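PDB 4WES: nitrogenase molybdenum-iron protein beta chain from Clostridium pasteurianum, which forms, with the alpha chain, the molybdenum-iron component of nitrogenase, which reduces dinitrogen to ammonia, and shares an [8Fe-7S] cluster with that chain. Local coordinates for residues A31-H36 / E62-S67; N152-I157 / M200-S205. All coordinates share one frame; numbering follows the deposited sequence. Where two conformers were deposited one is given.

Running from the N terminus, the chain passes through helix 24-33, strand 38-43 and helix 46-60, and contact 1 closes this loop by bringing residues 62-67 back against L33. Contact 2 follows in series, neither nested in the first nor crossing it: helix 146-161 is met by residues 200-205, and the 42 residues between its segments include strand 172-175 and helix 181-193. The centres lie 11 Å apart. Contact 1 ties the end of helix 24-33 to the connection into strand 67-68 of one parallel sheet; contact 2 ties helix 146-161 to the loop after strand 198-200 of another. A probable hydrogen bond, D203 N to G34 O at 3.0 Å, joins the two, and A31 packs on both M153 and P202.

Contact 1: residues A31-H36 / E62-S67; sequences AALGIH and EPAMAS. With FE2 (Fe (II) ion), chain J.
A small, buried apolar touch joins the end of helix 24-33 to the extended loop that runs from helix 46-60 into strand 67-68. L33 carries it from the helix side. Its CB points toward the loop, and with CG anti to the carbonyl carbon (chi1 -71°) the two methyls reach A64 and M65. CD1 lies 4.4 Å from A64 CB, a loose methyl-to-methyl contact, while CD2 comes to 3.9 Å from M65 O. No hydrogen bond crosses between the segments, and M65 O is buried with no hydrogen-bond partner in the model. In the conformer given, the M65 side chain leads away from L33.

At the start of the loop, just after helix 46-60, E62 binds a metal. Its chain is bent at chi2 (-71°), and OE2 holds the iron(II) ion at 2.0 Å. Two waters, K61 O, and D301 and D305 of the second beta subunit complete the site, so the metal bridges two copies of this protein. OE1 makes a salt bridge to K473 of the alpha chain.

Around the apolar touch, L33 also packs on P40 and A64 on L56; strand 38-43, helix 46-60 and strand 67-68 form a beta-alpha-beta crossover, with 62-67 as its return connection.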
loop_
_atom_site.group_PDB
_atom_site.type_symbol
_atom_site.label_atom_id
_atom_site.label_comp_id
_atom_site.label_asym_id
_atom_site.label_seq_id
_atom_site.Cartn_x
_atom_site.Cartn_y
_atom_site.Cartn_z
ATOM N N ALA B 31 8.730 25.398 -10.077
ATOM C CA ALA B 31 9.179 26.476 -9.182
ATOM C C ALA B 31 8.301 27.706 -9.285
ATOM O O ALA B 31 7.968 28.335 -8.250
ATOM C CB ALA B 31 10.646 26.810 -9.475
ATOM N N ALA B 32 7.966 28.119 -10.502
ATOM C CA ALA B 32 7.149 29.280 -10.705
ATOM C C ALA B 32 5.741 29.141 -10.106
ATOM O O ALA B 32 5.174 30.101 -9.584
ATOM C CB ALA B 32 7.056 29.616 -12.175
ATOM N N LEU B 33 5.189 27.935 -10.193
ATOM C CA LEU B 33 3.899 27.674 -9.554
ATOM C C LEU B 33 3.989 27.763 -8.024
ATOM O O LEU B 33 2.969 27.789 -7.338
ATOM C CB LEU B 33 3.329 26.335 -10.006
ATOM C CG LEU B 33 2.838 26.337 -11.448
ATOM C CD1 LEU B 33 2.495 24.921 -11.905
ATOM C CD2 LEU B 33 1.616 27.223 -11.656
ATOM N N GLY B 34 5.202 27.807 -7.486
ATOM C CA GLY B 34 5.428 28.046 -6.060
ATOM C C GLY B 34 5.502 29.511 -5.682
ATOM O O GLY B 34 5.913 29.820 -4.548
ATOM N N ILE B 35 5.128 30.397 -6.599
ATOM C CA ILE B 35 4.966 31.835 -6.360
ATOM C C ILE B 35 3.491 32.168 -6.434
ATOM O O ILE B 35 2.834 31.793 -7.414
ATOM C CB ILE B 35 5.712 32.672 -7.418
ATOM C CG1 ILE B 35 7.190 32.297 -7.504
ATOM C CG2 ILE B 35 5.482 34.158 -7.160
ATOM C CD1 ILE B 35 7.884 32.943 -8.673
ATOM N N HIS B 36 2.948 32.857 -5.421
ATOM C CA HIS B 36 1.536 33.167 -5.445
ATOM C C HIS B 36 1.195 34.126 -6.604
ATOM O O HIS B 36 1.919 35.113 -6.849
ATOM C CB HIS B 36 1.146 33.803 -4.108
ATOM C CG HIS B 36 -0.306 34.059 -3.953
ATOM N ND1 HIS B 36 -1.241 33.052 -3.901
ATOM C CD2 HIS B 36 -1.000 35.214 -3.803
ATOM C CE1 HIS B 36 -2.449 33.566 -3.755
ATOM N NE2 HIS B 36 -2.325 34.879 -3.684
ATOM N N GLU B 62 -4.103 17.587 -10.921
ATOM C CA GLU B 62 -4.472 18.988 -10.680
ATOM C C GLU B 62 -4.268 19.763 -11.953
ATOM O O GLU B 62 -3.445 19.371 -12.796
ATOM C CB GLU B 62 -3.604 19.630 -9.599
ATOM C CG GLU B 62 -3.829 19.129 -8.171
ATOM C CD GLU B 62 -5.167 19.619 -7.662
ATOM O OE1 GLU B 62 -5.204 20.781 -7.154
ATOM O OE2 GLU B 62 -6.184 18.871 -7.733
ATOM N N PRO B 63 -4.925 20.929 -12.088
ATOM C CA PRO B 63 -4.550 21.854 -13.140
ATOM C C PRO B 63 -3.079 22.266 -12.995
ATOM O O PRO B 63 -2.545 22.281 -11.882
ATOM C CB PRO B 63 -5.456 23.079 -12.864
ATOM C CG PRO B 63 -6.602 22.511 -12.088
ATOM C CD PRO B 63 -5.963 21.475 -11.208
ATOM N N ALA B 64 -2.486 22.665 -14.102
ATOM C CA ALA B 64 -1.129 23.246 -14.091
ATOM C C ALA B 64 -1.064 24.241 -15.223
ATOM O O ALA B 64 -0.904 23.851 -16.394
ATOM C CB ALA B 64 -0.051 22.174 -14.221
ATOM N N MET B 65 -1.221 25.522 -14.899
ATOM C CA MET B 65 -1.347 26.586 -15.884
ATOM C C MET B 65 0.005 27.111 -16.317
ATOM O O MET B 65 0.892 27.298 -15.465
ATOM C CB MET B 65 -2.116 27.744 -15.251
ATOM C CG MET B 65 -3.616 27.530 -15.278
ATOM S SD MET B 65 -4.182 27.597 -16.984
ATOM C CE MET B 65 -5.544 26.472 -16.939
ATOM N N ALA B 66 0.152 27.387 -17.610
ATOM C CA ALA B 66 1.309 28.123 -18.136
ATOM C C ALA B 66 0.936 28.642 -19.518
ATOM O O ALA B 66 0.171 28.008 -20.246
ATOM C CB ALA B 66 2.569 27.274 -18.233
ATOM N N SER B 67 1.513 29.794 -19.865
ATOM C CA SER B 67 1.419 30.375 -21.192
ATOM C C SER B 67 2.696 30.056 -21.985
ATOM O O SER B 67 3.696 29.586 -21.439
ATOM C CB SER B 67 1.232 31.879 -21.074
ATOM O OG SER B 67 2.186 32.454 -20.222
HETATM FE FE FE2 J . -6.853 16.965 -7.985
HETATM O O HOH W 1 -8.435 17.732 -9.074
HETATM O O HOH W 2 -5.186 16.281 -6.858
#

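Contact 2: residues N152-I157 / M200-S205; sequences NMVQGI and MFPDTS
One face of helix 146-161 lies against the loop that leaves strand 198-200, with the backbones closest at V154 and P202, whose CA atoms are 7.2 Å apart. V154 uses both of its methyls. CG1, anti to the backbone N (chi1 178°), reaches F201 CE2 at 3.8 Å, while CG2 meets the proline ring at P202 CD, 3.7 Å away, and also touches P202 CG; V154 and P202 stand roughly perpendicular. One turn further along the helix, I157 brings its CG2 to within 4.1 Å of F201 CD2, the two side chains lying alongside one another and running opposite ways. V154 CG1 and I157 CG2 both approach the F201 ring obliquely. I175 of strand 172-175 extends the packing, touching V154 and F201. The peptide bond before P202 is cis, which turns the chain between the phenyl and pyrrolidine rings that V154 touches.

Beyond the proline the loop is polar. D203 OD1 takes S205 OG at 2.6 Å and S205 N at 3.0 Å, the latter making an Asx turn, and the other carboxylate oxygen forms a salt bridge with K188.

Chemically the helix-loop interface is purely apolar: no hydrogen bond crosses it, so its hold rests on van der Waals packing and the burial of apolar side chains.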
loop_
_atom_site.group_PDB
_atom_site.type_symbol
_atom_site.label_atom_id
_atom_site.label_comp_id
_atom_site.label_asym_id
_atom_site.label_seq_id
_atom_site.Cartn_x
_atom_site.Cartn_y
_atom_site.Cartn_z
ATOM N N ASN B 152 17.555 26.950 -11.561
ATOM C CA ASN B 152 17.667 28.176 -12.335
ATOM C C ASN B 152 16.495 29.139 -12.093
ATOM O O ASN B 152 16.694 30.351 -11.917
ATOM C CB ASN B 152 17.809 27.850 -13.840
ATOM C CG ASN B 152 19.185 27.378 -14.188
ATOM O OD1 ASN B 152 20.160 27.718 -13.521
ATOM N ND2 ASN B 152 19.288 26.585 -15.227
ATOM N N MET B 153 15.283 28.623 -11.982
ATOM C CA MET B 153 14.146 29.484 -11.713
ATOM C C MET B 153 14.305 30.120 -10.331
ATOM O O MET B 153 13.961 31.291 -10.140
ATOM C CB MET B 153 12.826 28.704 -11.802
ATOM C CG MET B 153 11.580 29.598 -11.749
ATOM S SD MET B 153 11.232 30.513 -13.278
ATOM C CE MET B 153 11.893 32.090 -12.906
ATOM N N VAL B 154 14.790 29.355 -9.348
ATOM C CA VAL B 154 15.008 29.943 -8.013
ATOM C C VAL B 154 16.032 31.066 -8.104
ATOM O O VAL B 154 15.865 32.140 -7.491
ATOM C CB VAL B 154 15.415 28.862 -6.993
ATOM C CG1 VAL B 154 15.693 29.466 -5.646
ATOM C CG2 VAL B 154 14.327 27.795 -6.866
ATOM N N GLN B 155 17.113 30.855 -8.848
ATOM C CA GLN B 155 18.040 31.920 -9.114
ATOM C C GLN B 155 17.379 33.139 -9.742
ATOM O O GLN B 155 17.664 34.301 -9.346
ATOM C CB GLN B 155 19.193 31.438 -10.001
ATOM C CG GLN B 155 20.211 32.546 -10.202
ATOM C CD GLN B 155 21.200 32.242 -11.261
ATOM O OE1 GLN B 155 20.840 31.872 -12.376
ATOM N NE2 GLN B 155 22.475 32.362 -10.914
ATOM N N GLY B 156 16.489 32.926 -10.707
ATOM C CA GLY B 156 15.779 34.061 -11.319
ATOM C C GLY B 156 14.934 34.848 -10.346
ATOM O O GLY B 156 14.888 36.077 -10.388
ATOM N N ILE B 157 14.262 34.148 -9.450
ATOM C CA ILE B 157 13.512 34.794 -8.377
ATOM C C ILE B 157 14.420 35.693 -7.546
ATOM O O ILE B 157 14.118 36.876 -7.300
ATOM C CB ILE B 157 12.838 33.735 -7.471
ATOM C CG1 ILE B 157 11.743 32.975 -8.210
ATOM C CG2 ILE B 157 12.308 34.379 -6.200
ATOM C CD1 ILE B 157 11.250 31.726 -7.498
ATOM N N MET B 200 9.664 30.330 3.116
ATOM C CA MET B 200 9.942 29.223 2.209
ATOM C C MET B 200 9.732 29.675 0.780
ATOM O O MET B 200 8.708 30.289 0.492
ATOM C CB MET B 200 9.034 28.035 2.501
ATOM C CG MET B 200 9.279 26.863 1.548
ATOM S SD MET B 200 8.305 25.412 1.884
ATOM C CE MET B 200 9.222 24.787 3.260
ATOM N N PHE B 201 10.678 29.370 -0.105
ATOM C CA PHE B 201 10.429 29.603 -1.504
ATOM C C PHE B 201 11.258 28.652 -2.366
ATOM O O PHE B 201 12.400 28.323 -2.004
ATOM C CB PHE B 201 10.730 31.057 -1.888
ATOM C CG PHE B 201 12.168 31.404 -1.990
ATOM C CD1 PHE B 201 12.911 31.688 -0.835
ATOM C CD2 PHE B 201 12.763 31.615 -3.217
ATOM C CE1 PHE B 201 14.239 32.050 -0.910
ATOM C CE2 PHE B 201 14.101 32.004 -3.301
ATOM C CZ PHE B 201 14.823 32.227 -2.143
ATOM N N PRO B 202 10.731 28.257 -3.536
ATOM C CA PRO B 202 9.313 28.233 -3.900
ATOM C C PRO B 202 8.487 27.388 -2.908
ATOM O O PRO B 202 9.054 26.623 -2.115
ATOM C CB PRO B 202 9.294 27.586 -5.297
ATOM C CG PRO B 202 10.734 27.596 -5.741
ATOM C CD PRO B 202 11.533 27.482 -4.487
ATOM N N ASP B 203 7.165 27.539 -2.973
ATOM C CA ASP B 203 6.263 26.758 -2.116
ATOM C C ASP B 203 5.014 26.444 -2.913
ATOM O O ASP B 203 4.189 27.309 -3.119
ATOM C CB ASP B 203 5.942 27.560 -0.846
ATOM C CG ASP B 203 4.964 26.850 0.045
ATOM O OD1 ASP B 203 4.674 25.661 -0.170
ATOM O OD2 ASP B 203 4.475 27.508 1.008
ATOM N N THR B 204 4.899 25.190 -3.374
ATOM C CA THR B 204 3.760 24.785 -4.189
ATOM C C THR B 204 2.618 24.202 -3.345
ATOM O O THR B 204 1.612 23.747 -3.906
ATOM C CB THR B 204 4.179 23.746 -5.231
ATOM O OG1 THR B 204 4.693 22.647 -4.479
ATOM C CG2 THR B 204 5.238 24.311 -6.174
ATOM N N SER B 205 2.758 24.198 -2.012
ATOM C CA SER B 205 1.647 23.765 -1.182
ATOM C C SER B 205 0.477 24.723 -1.352
ATOM O O SER B 205 0.639 25.939 -1.436
ATOM C CB SER B 205 2.060 23.618 0.279
ATOM O OG SER B 205 2.399 24.821 0.884
#